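Side-chain contacts in Alr3699 protein (Nostoc sp., PDB 4XSO), which belongs to the GT-B clan of glycosyltransferases, with two Rossmann-like domains facing each other across a cleft: residues I26-P31 and Y101-K106; L10-S15 and A88-T93; A21-I26 and K47-Q52; R298-A303 and G316-L321. All coordinates share one frame; numbering follows the deposited sequence.

Contact 1: I26-P31 and Y101-K106; sequences IDIAKP and YANTQK
I28 and Y101 meet through apolar contact, the main one between helix 20-29 and the end of strand 99-102. The methyl CG2 of I28 comes within 3.6 Å of Y101 OH, and the same CG2 is 3.9 Å from Y101 CZ, so the branch lies against the phenolic end of the ring, where it approaches obliquely. The ethyl arm joins from beside it, with I28 CD1 at 4.0 Å from Y101 OH. The two side chains cross at about a right angle. In Y101 the bond to CG points away from the backbone N (chi1 -170°), which carries the ring out from the strand toward the helix; I28 in turn sends CG2 anti to its own N, on the side of the tyrosine. A looser touch, I28 CD1 to N103 OD1 at 4.5 Å, extends the patch past the strand end.

Polar groups at this spot find their partners beyond the two segments. Y101 OH is hydrogen-bonded to H125 ND1, so the hydroxyl that I28 packs against is buried yet satisfied. The amide of N103 is held at both atoms: OD1 by H127, ND2 by the carbonyl of A21 and the carboxylate of D13. These bonds fix the rotation of the amide.

Among the neighbouring elements, I28 packs over the sheet against F11 of strand 9-13 and H125 of strand 122-126, the strands to either side of 99-102. F11 also meets the Y101 ring edge-to-face, and helix 105-118 starts just beyond, after T104 at its N-cap.

Contact 2: L10-S15 and A88-T93; sequences LFLDQS and AKVVQT
T93, which rests its methyl against L10, spends its hydroxyl on its own helix and doubles up on a single acceptor there. OG1 donates to the carbonyl O of K89 at 2.9 Å, tilted 33° from the carbonyl plane, while the backbone N of T93 reaches the same oxygen from the opposite face at 2.8 Å. With OG1 turned back along the helix (chi1 -63°), CG2 stands anti to the backbone N and is presented to the strand.

That methyl sits evenly between the two ends of L10: T93 CG2 is 4.1 Å from both L10 CD1 and L10 CD2. The side chains cross at about a right angle. One turn earlier V90 takes over, its CG1 lying 4.0 Å from L12 CD1 and, more loosely, 4.5 Å from L10 CD2. L12 and V90 approach at a slant. Strand 10-13 and helix 88-93 run nearly antiparallel, at 159°, and their axes stay 10.7 Å apart at the closest.

At the far end of the strand D13 OD1 accepts from S15 N at 3.1 Å, an Asx turn. V110 and A114 of helix 105-118 also pack on V90, and A107 on L12. Because the side chains meet through methyl groups, the contact itself is dispersive and without directional bonds; the T93 hydroxyl is satisfied within its own helix, which leaves its methyl for L10.

Contact 3: A21-I26 and K47-Q52; sequences AELCLI and KTLLEQ
The backbone N of I26, the residue whose side chain reaches L50, is shared between two carbonyls of its own helix: it donates to E22 O at 3.0 Å and, weakly, to L23 O at 3.2 Å. From this turn the side chain stretches across. With chi1 near -60° and chi2 folded to -47°, the I26 ethyl arm brings CD1 over to helix 45-52, where it meets L50 CD2 at 3.3 Å. This is tighter than a usual methyl contact, so the exact placement of one of the two ends is doubtful. I26 CD1 is also 3.9 Å from L50 CG, and the two chains meet at a slant.

A second, looser pair lies nearer the surface: L23 CD2 and L49 CD1 face each other end to end at 4.3 Å. L23 leaves its helix turned away from the partner and bends back to reach it, whereas L49 sets out directly toward it. Away from helix 20-29, K47 NZ makes a salt bridge with E51 OE2 at 3.2 Å, from the syn side of the carboxylate; both side chains also lie against strand 57-59.

On the sheet side, L25 and L50 both touch V38 of strand 36-40. Two consecutive crossover helices thus pack side by side on one face of the parallel sheet, as in the successive beta-alpha-beta units of a Rossmann-like GT-B domain.

Contact 4: R298-A303 and G316-L321; sequences RVIVEA and GGAMEL
I300, V301, A318 and L321 make a buried, purely apolar contact between helix 298-305 and the short helix 318-321 in the C-terminal half of the chain. L321 is the meeting point. Its CD1 is 4.0 Å from I300 CB and 4.1 Å from V301 CG2, so one methyl lies in the notch between two neighbouring residues of the facing helix. It also touches the I300 branches, CG2 at 4.0 Å and CD1 at 4.1 Å from L321 CD1. Both I300 and V301 are crossed by the leucine at about a right angle. V301 places CG2 anti to its carbonyl carbon, beside the backbone N (chi1 179° for CG1), and this is the branch that meets L321.

A318 supplies the second point: its CB is 3.8 Å from I300 CD1, the end of an extended ethyl arm (chi2 172°).

The two helices flank strand 310-313 in sequence, within the second Rossmann-like domain of the GT-B fold, and E294 and E302 have the spacing of the EX7E motif of this family. G317 makes a backbone hydrogen bond with E294, and E302 OE2 a hydrogen bond with Y187 OH. F368 of helix 350-368 packs on both V301 and L321, and I300 rests on A312 of strand 310-313; E320, next to L321, hydrogen-bonds to Y179 and to the backbone N of Q159 and A160 in the N-terminal half of the chain.

Contacts 1, 2 and 3 lie in the N-terminal sheet domain, contact 4 in the other. Contacts 1 and 3 share I26 and both use helix 20-29, whereas contact 2 works with helix 85-95 on the other face of strand 9-13. A probable hydrogen bond from Y101 N to L10 O joins contacts 1 and 2 through neighbouring strands. Contacts 1, 2 and 4 are buried, and contact 3 is only partly so, with leucines near the surface. None of the four has a polar bond between its segments; contact 1 sets methyls against a tyrosine hydroxyl, while contacts 3 and 4 are wholly aliphatic. Contacts 1 and 4, about 20 Å apart between centres, come loosely together at D27 and R298.

Contact 1: I26-P31 and Y101-K106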
loop_
_atom_site.group_PDB
_atom_site.type_symbol
_atom_site.label_atom_id
_atom_site.label_comp_id
_atom_site.label_asym_id
_atom_site.label_seq_id
_atom_site.Cartn_x
_atom_site.Cartn_y
_atom_site.Cartn_z
ATOM N N ILE A 26 -13.492 -21.309 6.297
ATOM C CA ILE A 26 -13.080 -22.659 6.775
ATOM C C ILE A 26 -13.313 -23.699 5.669
ATOM O O ILE A 26 -12.415 -24.481 5.283
ATOM C CB ILE A 26 -13.852 -23.110 8.058
ATOM C CG1 ILE A 26 -13.632 -22.150 9.238
ATOM C CG2 ILE A 26 -13.480 -24.535 8.458
ATOM C CD1 ILE A 26 -12.206 -21.770 9.464
ATOM N N ASP A 27 -14.553 -23.689 5.183
ATOM C CA ASP A 27 -15.057 -24.592 4.156
ATOM C C ASP A 27 -14.379 -24.389 2.810
ATOM O O ASP A 27 -14.009 -25.374 2.096
ATOM C CB ASP A 27 -16.603 -24.418 4.011
ATOM C CG ASP A 27 -17.384 -24.935 5.260
ATOM O OD1 ASP A 27 -16.941 -25.936 5.887
ATOM O OD2 ASP A 27 -18.389 -24.307 5.658
ATOM N N ILE A 28 -14.124 -23.134 2.464
ATOM C CA ILE A 28 -13.420 -22.856 1.174
ATOM C C ILE A 28 -11.957 -23.355 1.219
ATOM O O ILE A 28 -11.498 -23.966 0.295
ATOM C CB ILE A 28 -13.475 -21.357 0.868
ATOM C CG1 ILE A 28 -14.895 -20.874 0.579
ATOM C CG2 ILE A 28 -12.614 -21.020 -0.311
ATOM C CD1 ILE A 28 -15.057 -19.386 0.844
ATOM N N ALA A 29 -11.292 -23.150 2.356
ATOM C CA ALA A 29 -9.899 -23.454 2.560
ATOM C C ALA A 29 -9.523 -24.933 2.829
ATOM O O ALA A 29 -8.413 -25.389 2.459
ATOM C CB ALA A 29 -9.392 -22.581 3.676
ATOM N N LYS A 30 -10.435 -25.710 3.396
ATOM C CA LYS A 30 -10.102 -27.069 3.790
ATOM C C LYS A 30 -9.529 -27.930 2.703
ATOM O O LYS A 30 -8.576 -28.629 2.974
ATOM C CB LYS A 30 -11.296 -27.816 4.460
ATOM C CG LYS A 30 -11.257 -27.760 5.992
ATOM C CD LYS A 30 -12.298 -28.662 6.676
ATOM C CE LYS A 30 -13.703 -28.069 6.661
ATOM N NZ LYS A 30 -14.662 -28.787 7.552
ATOM N N PRO A 31 -10.100 -27.881 1.471
ATOM C CA PRO A 31 -9.579 -28.662 0.374
ATOM C C PRO A 31 -8.152 -28.272 0.018
ATOM O O PRO A 31 -7.471 -29.033 -0.708
ATOM C CB PRO A 31 -10.527 -28.353 -0.798
ATOM C CG PRO A 31 -11.767 -27.874 -0.159
ATOM C CD PRO A 31 -11.360 -27.208 1.115
ATOM N N TYR A 101 -6.207 -14.722 -2.115
ATOM C CA TYR A 101 -7.671 -14.854 -2.086
ATOM C C TYR A 101 -8.165 -14.051 -0.894
ATOM O O TYR A 101 -8.031 -14.469 0.263
ATOM C CB TYR A 101 -8.019 -16.349 -2.017
ATOM C CG TYR A 101 -9.426 -16.772 -2.201
ATOM C CD1 TYR A 101 -10.404 -16.466 -1.282
ATOM C CD2 TYR A 101 -9.749 -17.658 -3.231
ATOM C CE1 TYR A 101 -11.693 -16.979 -1.397
ATOM C CE2 TYR A 101 -11.042 -18.170 -3.379
ATOM C CZ TYR A 101 -12.007 -17.833 -2.472
ATOM O OH TYR A 101 -13.278 -18.347 -2.615
ATOM N N ALA A 102 -8.620 -12.847 -1.198
ATOM C CA ALA A 102 -9.093 -11.874 -0.180
ATOM C C ALA A 102 -10.564 -12.090 0.102
ATOM O O ALA A 102 -11.405 -12.060 -0.816
ATOM C CB ALA A 102 -8.851 -10.462 -0.666
ATOM N N ASN A 103 -10.855 -12.260 1.394
ATOM C CA ASN A 103 -12.147 -12.672 1.870
ATOM C C ASN A 103 -12.971 -11.575 2.589
ATOM O O ASN A 103 -14.093 -11.812 2.995
ATOM C CB ASN A 103 -11.972 -13.911 2.741
ATOM C CG ASN A 103 -13.244 -14.758 2.804
ATOM O OD1 ASN A 103 -13.724 -15.196 1.798
ATOM N ND2 ASN A 103 -13.755 -15.015 4.010
ATOM N N THR A 104 -12.403 -10.384 2.717
ATOM C CA THR A 104 -13.047 -9.274 3.405
ATOM C C THR A 104 -12.485 -8.021 2.802
ATOM O O THR A 104 -11.539 -8.066 1.978
ATOM C CB THR A 104 -12.784 -9.235 4.945
ATOM O OG1 THR A 104 -11.418 -8.855 5.199
ATOM C CG2 THR A 104 -13.119 -10.544 5.602
ATOM N N GLN A 105 -13.115 -6.871 3.125
ATOM C CA GLN A 105 -12.718 -5.597 2.493
ATOM C C GLN A 105 -11.323 -5.096 2.723
ATOM O O GLN A 105 -10.636 -4.673 1.794
ATOM C CB GLN A 105 -13.646 -4.448 2.908
ATOM C CG GLN A 105 -14.897 -4.352 2.108
ATOM C CD GLN A 105 -15.751 -3.140 2.501
ATOM O OE1 GLN A 105 -16.884 -3.295 2.988
ATOM N NE2 GLN A 105 -15.203 -1.936 2.313
ATOM N N LYS A 106 -10.918 -5.029 3.964
ATOM C CA LYS A 106 -9.540 -4.675 4.239
ATOM C C LYS A 106 -8.535 -5.679 3.674
ATOM O O LYS A 106 -7.367 -5.325 3.371
ATOM C CB LYS A 106 -9.322 -4.612 5.738
ATOM C CG LYS A 106 -10.320 -3.711 6.514
ATOM C CD LYS A 106 -9.641 -3.192 7.781
ATOM C CE LYS A 106 -10.548 -3.141 8.987
ATOM N NZ LYS A 106 -11.364 -1.908 8.989
#

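Contact 2: L10-S15 and A88-T93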
loop_
_atom_site.group_PDB
_atom_site.type_symbol
_atom_site.label_atom_id
_atom_site.label_comp_id
_atom_site.label_asym_id
_atom_site.label_seq_id
_atom_site.Cartn_x
_atom_site.Cartn_y
_atom_site.Cartn_z
ATOM N N LEU A 10 -2.770 -18.033 -0.759
ATOM C CA LEU A 10 -2.714 -17.236 0.369
ATOM C C LEU A 10 -4.098 -16.553 0.536
ATOM O O LEU A 10 -4.464 -15.657 -0.231
ATOM C CB LEU A 10 -1.489 -16.230 0.303
ATOM C CG LEU A 10 -1.578 -15.145 1.410
ATOM C CD1 LEU A 10 -1.353 -15.741 2.775
ATOM C CD2 LEU A 10 -0.610 -13.974 1.232
ATOM N N PHE A 11 -4.829 -16.987 1.537
ATOM C CA PHE A 11 -6.159 -16.483 1.882
ATOM C C PHE A 11 -5.867 -15.390 2.851
ATOM O O PHE A 11 -4.964 -15.550 3.697
ATOM C CB PHE A 11 -7.057 -17.530 2.568
ATOM C CG PHE A 11 -7.478 -18.686 1.691
ATOM C CD1 PHE A 11 -8.577 -18.573 0.833
ATOM C CD2 PHE A 11 -6.790 -19.901 1.737
ATOM C CE1 PHE A 11 -8.971 -19.619 0.037
ATOM C CE2 PHE A 11 -7.285 -20.993 1.025
ATOM C CZ PHE A 11 -8.320 -20.852 0.139
ATOM N N LEU A 12 -6.618 -14.299 2.726
ATOM C CA LEU A 12 -6.507 -13.187 3.621
ATOM C C LEU A 12 -7.838 -12.774 4.178
ATOM O O LEU A 12 -8.863 -12.692 3.478
ATOM C CB LEU A 12 -5.914 -11.964 2.875
ATOM C CG LEU A 12 -4.490 -12.022 2.414
ATOM C CD1 LEU A 12 -4.168 -10.742 1.603
ATOM C CD2 LEU A 12 -3.593 -12.139 3.646
ATOM N N ASP A 13 -7.858 -12.470 5.466
ATOM C CA ASP A 13 -9.121 -12.132 6.089
ATOM C C ASP A 13 -8.883 -11.181 7.272
ATOM O O ASP A 13 -8.042 -11.427 8.111
ATOM C CB ASP A 13 -9.869 -13.403 6.484
ATOM C CG ASP A 13 -11.302 -13.138 6.964
ATOM O OD1 ASP A 13 -11.488 -12.363 7.948
ATOM O OD2 ASP A 13 -12.261 -13.767 6.421
ATOM N N GLN A 14 -9.640 -10.081 7.341
ATOM C CA GLN A 14 -9.260 -9.011 8.274
ATOM C C GLN A 14 -9.577 -9.355 9.728
ATOM O O GLN A 14 -8.982 -8.790 10.641
ATOM C CB GLN A 14 -9.952 -7.678 7.928
ATOM C CG GLN A 14 -11.405 -7.638 8.372
ATOM C CD GLN A 14 -12.214 -6.586 7.569
ATOM O OE1 GLN A 14 -12.065 -6.436 6.367
ATOM N NE2 GLN A 14 -13.067 -5.868 8.256
ATOM N N SER A 15 -10.484 -10.285 9.954
ATOM C CA SER A 15 -10.979 -10.540 11.302
ATOM C C SER A 15 -10.380 -11.731 12.076
ATOM O O SER A 15 -10.181 -12.818 11.530
ATOM C CB SER A 15 -12.496 -10.712 11.261
ATOM O OG SER A 15 -13.023 -10.638 12.567
ATOM N N ALA A 88 4.116 -5.019 3.854
ATOM C CA ALA A 88 5.370 -5.621 3.498
ATOM C C ALA A 88 5.478 -7.087 3.903
ATOM O O ALA A 88 6.065 -7.894 3.190
ATOM C CB ALA A 88 6.492 -4.843 4.147
ATOM N N LYS A 89 4.950 -7.417 5.076
ATOM C CA LYS A 89 4.809 -8.812 5.469
ATOM C C LYS A 89 3.917 -9.652 4.531
ATOM O O LYS A 89 4.281 -10.804 4.138
ATOM C CB LYS A 89 4.243 -8.848 6.888
ATOM C CG LYS A 89 5.247 -8.440 7.940
ATOM C CD LYS A 89 4.511 -8.007 9.204
ATOM C CE LYS A 89 5.450 -7.573 10.327
ATOM N NZ LYS A 89 4.666 -7.047 11.476
ATOM N N VAL A 90 2.764 -9.082 4.177
ATOM C CA VAL A 90 1.829 -9.749 3.294
ATOM C C VAL A 90 2.537 -9.987 1.931
ATOM O O VAL A 90 2.558 -11.098 1.403
ATOM C CB VAL A 90 0.497 -8.970 3.159
ATOM C CG1 VAL A 90 -0.407 -9.607 2.110
ATOM C CG2 VAL A 90 -0.275 -8.940 4.464
ATOM N N VAL A 91 3.191 -8.956 1.406
ATOM C CA VAL A 91 3.897 -9.074 0.116
ATOM C C VAL A 91 4.948 -10.151 0.121
ATOM O O VAL A 91 5.079 -10.891 -0.820
ATOM C CB VAL A 91 4.606 -7.778 -0.276
ATOM C CG1 VAL A 91 5.467 -8.000 -1.523
ATOM C CG2 VAL A 91 3.625 -6.640 -0.445
ATOM N N GLN A 92 5.737 -10.156 1.167
ATOM C CA GLN A 92 6.827 -11.080 1.361
ATOM C C GLN A 92 6.245 -12.486 1.433
ATOM O O GLN A 92 6.708 -13.357 0.760
ATOM C CB GLN A 92 7.525 -10.729 2.680
ATOM C CG GLN A 92 8.981 -11.116 2.779
ATOM C CD GLN A 92 9.208 -12.583 2.988
ATOM O OE1 GLN A 92 8.649 -13.181 3.907
ATOM N NE2 GLN A 92 10.081 -13.176 2.162
ATOM N N THR A 93 5.156 -12.681 2.186
ATOM C CA THR A 93 4.491 -13.989 2.235
ATOM C C THR A 93 3.980 -14.493 0.843
ATOM O O THR A 93 4.251 -15.660 0.391
ATOM C CB THR A 93 3.411 -13.942 3.280
ATOM O OG1 THR A 93 4.052 -13.713 4.537
ATOM C CG2 THR A 93 2.679 -15.243 3.386
#

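Contact 3: A21-I26 and K47-Q52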
loop_
_atom_site.group_PDB
_atom_site.type_symbol
_atom_site.label_atom_id
_atom_site.label_comp_id
_atom_site.label_asym_id
_atom_site.label_seq_id
_atom_site.Cartn_x
_atom_site.Cartn_y
_atom_site.Cartn_z
ATOM N N ALA A 21 -18.461 -14.770 7.032
ATOM C CA ALA A 21 -17.435 -14.871 6.035
ATOM C C ALA A 21 -16.260 -15.807 6.493
ATOM O O ALA A 21 -15.738 -16.567 5.719
ATOM C CB ALA A 21 -16.926 -13.482 5.705
ATOM N N GLU A 22 -15.918 -15.746 7.767
ATOM C CA GLU A 22 -14.813 -16.529 8.314
ATOM C C GLU A 22 -15.168 -18.030 8.340
ATOM O O GLU A 22 -14.393 -18.879 7.879
ATOM C CB GLU A 22 -14.448 -15.953 9.675
ATOM C CG GLU A 22 -13.780 -14.607 9.617
ATOM C CD GLU A 22 -14.688 -13.416 9.210
ATOM O OE1 GLU A 22 -15.894 -13.381 9.541
ATOM O OE2 GLU A 22 -14.165 -12.463 8.570
ATOM N N LEU A 23 -16.378 -18.352 8.787
ATOM C CA LEU A 23 -16.891 -19.714 8.769
ATOM C C LEU A 23 -16.931 -20.252 7.368
ATOM O O LEU A 23 -16.587 -21.429 7.130
ATOM C CB LEU A 23 -18.326 -19.779 9.389
ATOM C CG LEU A 23 -18.521 -19.301 10.858
ATOM C CD1 LEU A 23 -19.987 -19.374 11.297
ATOM C CD2 LEU A 23 -17.648 -20.085 11.826
ATOM N N CYS A 24 -17.390 -19.428 6.415
ATOM C CA CYS A 24 -17.392 -19.865 5.010
ATOM C C CYS A 24 -15.944 -20.150 4.538
ATOM O O CYS A 24 -15.703 -21.110 3.817
ATOM C CB CYS A 24 -18.105 -18.854 4.095
ATOM S SG CYS A 24 -18.327 -19.375 2.366
ATOM N N LEU A 25 -14.991 -19.325 4.978
ATOM C CA LEU A 25 -13.588 -19.500 4.609
ATOM C C LEU A 25 -13.018 -20.828 5.146
ATOM O O LEU A 25 -12.228 -21.465 4.464
ATOM C CB LEU A 25 -12.794 -18.276 5.081
ATOM C CG LEU A 25 -11.272 -18.277 4.729
ATOM C CD1 LEU A 25 -11.088 -18.255 3.235
ATOM C CD2 LEU A 25 -10.525 -17.093 5.358
ATOM N N ILE A 26 -13.492 -21.309 6.297
ATOM C CA ILE A 26 -13.080 -22.659 6.775
ATOM C C ILE A 26 -13.313 -23.699 5.669
ATOM O O ILE A 26 -12.415 -24.481 5.283
ATOM C CB ILE A 26 -13.852 -23.110 8.058
ATOM C CG1 ILE A 26 -13.632 -22.150 9.238
ATOM C CG2 ILE A 26 -13.480 -24.535 8.458
ATOM C CD1 ILE A 26 -12.206 -21.770 9.464
ATOM N N LYS A 47 -8.652 -17.753 14.627
ATOM C CA LYS A 47 -7.356 -18.326 14.532
ATOM C C LYS A 47 -7.392 -19.705 15.135
ATOM O O LYS A 47 -6.924 -20.700 14.525
ATOM C CB LYS A 47 -6.363 -17.469 15.319
ATOM C CG LYS A 47 -4.943 -18.058 15.206
ATOM C CD LYS A 47 -3.919 -17.129 15.748
ATOM C CE LYS A 47 -2.508 -17.554 15.408
ATOM N NZ LYS A 47 -1.871 -18.259 16.544
ATOM N N THR A 48 -7.961 -19.770 16.343
ATOM C CA THR A 48 -8.101 -21.075 17.054
ATOM C C THR A 48 -8.926 -22.084 16.236
ATOM O O THR A 48 -8.477 -23.269 16.042
ATOM C CB THR A 48 -8.609 -20.867 18.539
ATOM O OG1 THR A 48 -7.790 -19.878 19.179
ATOM C CG2 THR A 48 -8.481 -22.141 19.358
ATOM N N LEU A 49 -10.056 -21.629 15.687
ATOM C CA LEU A 49 -10.906 -22.513 14.845
ATOM C C LEU A 49 -10.161 -23.032 13.591
ATOM O O LEU A 49 -10.345 -24.196 13.202
ATOM C CB LEU A 49 -12.196 -21.867 14.354
ATOM C CG LEU A 49 -13.282 -21.375 15.317
ATOM C CD1 LEU A 49 -14.391 -20.669 14.507
ATOM C CD2 LEU A 49 -13.877 -22.547 16.141
ATOM N N LEU A 50 -9.303 -22.168 12.997
ATOM C CA LEU A 50 -8.493 -22.570 11.856
ATOM C C LEU A 50 -7.500 -23.644 12.290
ATOM O O LEU A 50 -7.388 -24.663 11.662
ATOM C CB LEU A 50 -7.764 -21.360 11.250
ATOM C CG LEU A 50 -8.685 -20.417 10.450
ATOM C CD1 LEU A 50 -7.999 -19.065 10.266
ATOM C CD2 LEU A 50 -8.991 -21.094 9.110
ATOM N N GLU A 51 -6.843 -23.440 13.400
ATOM C CA GLU A 51 -5.930 -24.441 13.929
ATOM C C GLU A 51 -6.654 -25.761 14.239
ATOM O O GLU A 51 -6.217 -26.858 13.813
ATOM C CB GLU A 51 -5.246 -23.884 15.183
ATOM C CG GLU A 51 -4.202 -22.804 14.897
ATOM C CD GLU A 51 -3.807 -22.026 16.143
ATOM O OE1 GLU A 51 -4.484 -22.156 17.193
ATOM O OE2 GLU A 51 -2.875 -21.225 16.058
ATOM N N GLN A 52 -7.827 -25.666 14.842
ATOM C CA GLN A 52 -8.626 -26.873 15.107
ATOM C C GLN A 52 -8.929 -27.639 13.832
ATOM O O GLN A 52 -9.221 -28.821 13.872
ATOM C CB GLN A 52 -9.955 -26.512 15.789
ATOM C CG GLN A 52 -9.767 -25.861 17.189
ATOM C CD GLN A 52 -11.085 -25.561 17.893
ATOM O OE1 GLN A 52 -12.149 -25.644 17.281
ATOM N NE2 GLN A 52 -11.012 -25.196 19.187
#

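Contact 4: R298-A303 and G316-L321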
loop_
_atom_site.group_PDB
_atom_site.type_symbol
_atom_site.label_atom_id
_atom_site.label_comp_id
_atom_site.label_asym_id
_atom_site.label_seq_id
_atom_site.Cartn_x
_atom_site.Cartn_y
_atom_site.Cartn_z
ATOM N N ARG A 298 -27.236 -17.975 6.157
ATOM C CA ARG A 298 -26.800 -19.382 6.381
ATOM C C ARG A 298 -27.928 -20.150 7.089
ATOM O O ARG A 298 -28.288 -21.279 6.750
ATOM C CB ARG A 298 -25.470 -19.458 7.174
ATOM C CG ARG A 298 -24.261 -18.933 6.372
ATOM C CD ARG A 298 -22.947 -18.900 7.168
ATOM N NE ARG A 298 -22.521 -20.221 7.628
ATOM C CZ ARG A 298 -21.944 -21.160 6.863
ATOM N NH1 ARG A 298 -21.600 -20.924 5.599
ATOM N NH2 ARG A 298 -21.658 -22.353 7.378
ATOM N N VAL A 299 -28.576 -19.500 8.048
ATOM C CA VAL A 299 -29.615 -20.150 8.845
ATOM C C VAL A 299 -30.810 -20.632 8.033
ATOM O O VAL A 299 -31.451 -21.651 8.356
ATOM C CB VAL A 299 -30.127 -19.177 9.953
ATOM C CG1 VAL A 299 -31.405 -19.657 10.568
ATOM C CG2 VAL A 299 -29.039 -19.059 11.017
ATOM N N ILE A 300 -31.124 -19.891 7.003
ATOM C CA ILE A 300 -32.235 -20.205 6.141
ATOM C C ILE A 300 -31.825 -21.514 5.418
ATOM O O ILE A 300 -32.538 -22.464 5.429
ATOM C CB ILE A 300 -32.470 -19.099 5.132
ATOM C CG1 ILE A 300 -32.899 -17.800 5.852
ATOM C CG2 ILE A 300 -33.509 -19.529 4.104
ATOM C CD1 ILE A 300 -32.960 -16.591 4.892
ATOM N N VAL A 301 -30.687 -21.537 4.781
ATOM C CA VAL A 301 -30.208 -22.816 4.171
ATOM C C VAL A 301 -30.100 -23.968 5.150
ATOM O O VAL A 301 -30.467 -25.081 4.839
ATOM C CB VAL A 301 -28.879 -22.624 3.426
ATOM C CG1 VAL A 301 -28.392 -23.971 2.828
ATOM C CG2 VAL A 301 -29.064 -21.617 2.333
ATOM N N GLU A 302 -29.657 -23.709 6.366
ATOM C CA GLU A 302 -29.519 -24.778 7.350
ATOM C C GLU A 302 -30.854 -25.375 7.708
ATOM O O GLU A 302 -30.998 -26.575 7.758
ATOM C CB GLU A 302 -28.763 -24.297 8.585
ATOM C CG GLU A 302 -27.310 -24.129 8.191
ATOM C CD GLU A 302 -26.431 -23.618 9.297
ATOM O OE1 GLU A 302 -26.804 -22.593 9.909
ATOM O OE2 GLU A 302 -25.347 -24.220 9.482
ATOM N N ALA A 303 -31.842 -24.509 7.845
ATOM C CA ALA A 303 -33.190 -24.935 8.183
ATOM C C ALA A 303 -33.781 -25.824 7.084
ATOM O O ALA A 303 -34.412 -26.847 7.355
ATOM C CB ALA A 303 -34.032 -23.692 8.415
ATOM N N GLY A 316 -32.460 -8.973 0.551
ATOM C CA GLY A 316 -31.126 -9.478 0.282
ATOM C C GLY A 316 -31.115 -10.889 -0.239
ATOM O O GLY A 316 -31.920 -11.233 -1.043
ATOM N N GLY A 317 -30.235 -11.721 0.286
ATOM C CA GLY A 317 -30.036 -13.053 -0.231
ATOM C C GLY A 317 -31.220 -13.983 -0.073
ATOM O O GLY A 317 -31.375 -14.909 -0.907
ATOM N N ALA A 318 -32.071 -13.724 0.946
ATOM C CA ALA A 318 -33.221 -14.601 1.268
ATOM C C ALA A 318 -34.124 -14.851 0.082
ATOM O O ALA A 318 -34.628 -15.962 -0.148
ATOM C CB ALA A 318 -34.051 -13.997 2.411
ATOM N N MET A 319 -34.335 -13.809 -0.708
ATOM C CA MET A 319 -35.207 -13.942 -1.878
ATOM C C MET A 319 -34.643 -14.957 -2.891
ATOM O O MET A 319 -35.391 -15.511 -3.654
ATOM C CB MET A 319 -35.448 -12.567 -2.544
ATOM C CG MET A 319 -35.484 -11.398 -1.569
ATOM S SD MET A 319 -36.195 -9.890 -2.295
ATOM C CE MET A 319 -34.774 -8.958 -2.795
ATOM N N GLU A 320 -33.341 -15.262 -2.887
ATOM C CA GLU A 320 -32.792 -16.195 -3.900
ATOM C C GLU A 320 -32.790 -17.610 -3.341
ATOM O O GLU A 320 -32.587 -18.572 -4.088
ATOM C CB GLU A 320 -31.316 -15.887 -4.177
ATOM C CG GLU A 320 -31.048 -14.570 -4.821
ATOM C CD GLU A 320 -29.605 -14.114 -4.571
ATOM O OE1 GLU A 320 -28.676 -14.859 -4.979
ATOM O OE2 GLU A 320 -29.430 -13.004 -4.013
ATOM N N LEU A 321 -32.927 -17.696 -2.020
ATOM C CA LEU A 321 -32.944 -18.940 -1.317
ATOM C C LEU A 321 -34.298 -19.624 -1.286
ATOM O O LEU A 321 -34.377 -20.876 -1.180
ATOM C CB LEU A 321 -32.442 -18.739 0.104
ATOM C CG LEU A 321 -31.090 -18.005 0.257
ATOM C CD1 LEU A 321 -30.688 -17.898 1.709
ATOM C CD2 LEU A 321 -29.993 -18.719 -0.516
#